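Local coordinates for putative capsid protein of prophage (Escherichia coli CFT073, PDB 3BQW), which probably forms part of the phage shell, as a putative prophage major capsid protein of the phage major capsid protein E family, at residues N46-T51 / T79-P84. Numbering follows the deposited sequence.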
loop_
_atom_site.group_PDB
_atom_site.type_symbol
_atom_site.label_atom_id
_atom_site.label_comp_id
_atom_site.label_asym_id
_atom_site.label_seq_id
_atom_site.Cartn_x
_atom_site.Cartn_y
_atom_site.Cartn_z
ATOM N N ASN A 46 -10.798 -1.407 -17.307
ATOM C CA ASN A 46 -11.373 -1.804 -16.052
ATOM C C ASN A 46 -10.917 -3.175 -15.629
ATOM O O ASN A 46 -10.646 -4.038 -16.450
ATOM C CB ASN A 46 -12.900 -1.781 -16.125
ATOM C CG ASN A 46 -13.429 -0.413 -16.428
ATOM O OD1 ASN A 46 -14.392 -0.246 -17.166
ATOM N ND2 ASN A 46 -12.777 0.581 -15.883
ATOM N N ILE A 47 -10.861 -3.346 -14.316
ATOM C CA ILE A 47 -10.559 -4.617 -13.690
ATOM C C ILE A 47 -11.808 -5.483 -13.782
ATOM O O ILE A 47 -12.879 -5.096 -13.308
ATOM C CB ILE A 47 -10.157 -4.454 -12.191
ATOM C CG1 ILE A 47 -8.962 -3.508 -12.013
ATOM C CG2 ILE A 47 -9.878 -5.822 -11.550
ATOM C CD1 ILE A 47 -7.836 -3.839 -12.902
ATOM N N MET A 48 -11.644 -6.659 -14.382
ATOM C CA MET A 48 -12.704 -7.617 -14.542
ATOM C C MET A 48 -12.507 -8.817 -13.604
ATOM O O MET A 48 -11.850 -9.789 -13.966
ATOM C CB MET A 48 -12.749 -8.056 -16.001
ATOM C CG MET A 48 -12.918 -6.892 -16.995
ATOM S SD MET A 48 -14.314 -5.784 -16.666
ATOM C CE MET A 48 -14.709 -5.326 -18.345
ATOM N N LEU A 49 -13.093 -8.745 -12.413
ATOM C CA LEU A 49 -12.740 -9.643 -11.319
ATOM C C LEU A 49 -13.189 -11.084 -11.561
ATOM O O LEU A 49 -12.545 -12.021 -11.111
ATOM C CB LEU A 49 -13.321 -9.148 -9.994
ATOM C CG LEU A 49 -12.781 -7.858 -9.381
ATOM C CD1 LEU A 49 -13.517 -7.535 -8.041
ATOM C CD2 LEU A 49 -11.254 -7.914 -9.174
ATOM N N ASP A 50 -14.300 -11.213 -12.278
ATOM C CA ASP A 50 -14.881 -12.472 -12.738
ATOM C C ASP A 50 -13.960 -13.298 -13.645
ATOM O O ASP A 50 -14.224 -14.474 -13.866
ATOM C CB ASP A 50 -16.177 -12.158 -13.515
ATOM C CG ASP A 50 -15.947 -11.106 -14.635
ATOM O OD1 ASP A 50 -15.529 -9.959 -14.313
ATOM O OD2 ASP A 50 -16.141 -11.427 -15.838
ATOM N N THR A 51 -12.920 -12.690 -14.205
ATOM C CA THR A 51 -11.993 -13.387 -15.085
ATOM C C THR A 51 -10.730 -13.946 -14.401
ATOM O O THR A 51 -9.858 -14.477 -15.078
ATOM C CB THR A 51 -11.504 -12.458 -16.200
ATOM O OG1 THR A 51 -10.688 -11.437 -15.634
ATOM C CG2 THR A 51 -12.663 -11.849 -16.972
ATOM N N THR A 79 -20.846 -5.353 -8.365
ATOM C CA THR A 79 -20.312 -5.501 -9.704
ATOM C C THR A 79 -18.944 -6.169 -9.635
ATOM O O THR A 79 -18.196 -5.979 -8.678
ATOM C CB THR A 79 -20.232 -4.144 -10.405
ATOM O OG1 THR A 79 -19.683 -4.319 -11.713
ATOM C CG2 THR A 79 -19.390 -3.136 -9.600
ATOM N N SER A 80 -18.632 -6.964 -10.654
ATOM C CA SER A 80 -17.301 -7.541 -10.811
ATOM C C SER A 80 -16.410 -6.682 -11.710
ATOM O O SER A 80 -15.226 -6.963 -11.883
ATOM C CB SER A 80 -17.416 -8.971 -11.341
ATOM O OG SER A 80 -17.984 -8.981 -12.635
ATOM N N THR A 81 -16.978 -5.621 -12.262
ATOM C CA THR A 81 -16.233 -4.627 -13.015
ATOM C C THR A 81 -15.893 -3.455 -12.104
ATOM O O THR A 81 -16.793 -2.775 -11.603
ATOM C CB THR A 81 -17.053 -4.137 -14.219
ATOM O OG1 THR A 81 -17.458 -5.274 -14.978
ATOM C CG2 THR A 81 -16.248 -3.196 -15.116
ATOM N N ILE A 82 -14.592 -3.237 -11.898
ATOM C CA ILE A 82 -14.073 -2.181 -11.038
ATOM C C ILE A 82 -13.254 -1.207 -11.886
ATOM O O ILE A 82 -12.368 -1.618 -12.619
ATOM C CB ILE A 82 -13.150 -2.758 -9.928
ATOM C CG1 ILE A 82 -13.870 -3.837 -9.102
ATOM C CG2 ILE A 82 -12.577 -1.628 -9.043
ATOM C CD1 ILE A 82 -14.944 -3.347 -8.205
ATOM N N LYS A 83 -13.544 0.082 -11.775
ATOM C CA LYS A 83 -12.779 1.110 -12.471
ATOM C C LYS A 83 -11.651 1.587 -11.545
ATOM O O LYS A 83 -11.901 2.132 -10.497
ATOM C CB LYS A 83 -13.706 2.257 -12.903
ATOM C CG LYS A 83 -13.022 3.421 -13.685
ATOM C CD LYS A 83 -12.501 3.087 -15.120
ATOM C CE LYS A 83 -11.274 3.934 -15.523
ATOM N NZ LYS A 83 -10.131 4.069 -14.471
ATOM N N PRO A 84 -10.388 1.298 -11.891
ATOM C CA PRO A 84 -9.299 1.755 -11.020
ATOM C C PRO A 84 -9.009 3.264 -11.105
ATOM O O PRO A 84 -9.340 3.900 -12.082
ATOM C CB PRO A 84 -8.115 0.945 -11.513
ATOM C CG PRO A 84 -8.402 0.764 -12.979
ATOM C CD PRO A 84 -9.885 0.522 -13.040
#
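Strands 47-48 and 81-82, each only two residues long, pair through I47 and I82 as a two-stranded antiparallel sheet, a beta ribbon that ends at L49, where the first chain turns into a 3-10 segment. Both backbone bonds of the hydrogen-bonded pair I47/I82 are made: I47 N to I82 O at 2.9 Å, bent to 146° at the hydrogen, and I82 N to I47 O, nearly straight at 173°. A third bond, L49 N to S80 O at 2.8 Å, carries the ladder into the 3-10 turn, which T51 N and OG1 hold by both donating to M48 O. The CA-H of T81 adds a weaker contact to I47 O, CA to O 3.4 Å, beside its one N-H bond.

The two faces differ. On one, I47 and I82 meet CB to CB, L49 CD1 reaches I82 CG1 at 3.9 Å, and I47 CG1 lies by CD of the P84 ring. The side chains of this buried face meet other sheets: I82 rests on A61 and C63 of strand 61-67 and on Y159 and I161 of strand 159-162, while L49 touches V338 and P84 touches A334, both of strand 327-338. The ribbon thus bridges a four-stranded antiparallel sheet and a separate mixed sheet.

On the other face M48 and T81, a non-hydrogen-bonded pair, lie side by side and point the same way. M48 bends at chi2, and its SD comes 3.6 Å from T81 CG2. That methyl, placed anti to the T81 backbone N by chi1 -54°, also touches N46 CB. T79 OG1 accepts from T81 N, an ST turn at the start of the second strand. Beside L49, at the 3-10 end of the ribbon, S80 OG gives a weak bond to D50 OD1 at 3.1 Å.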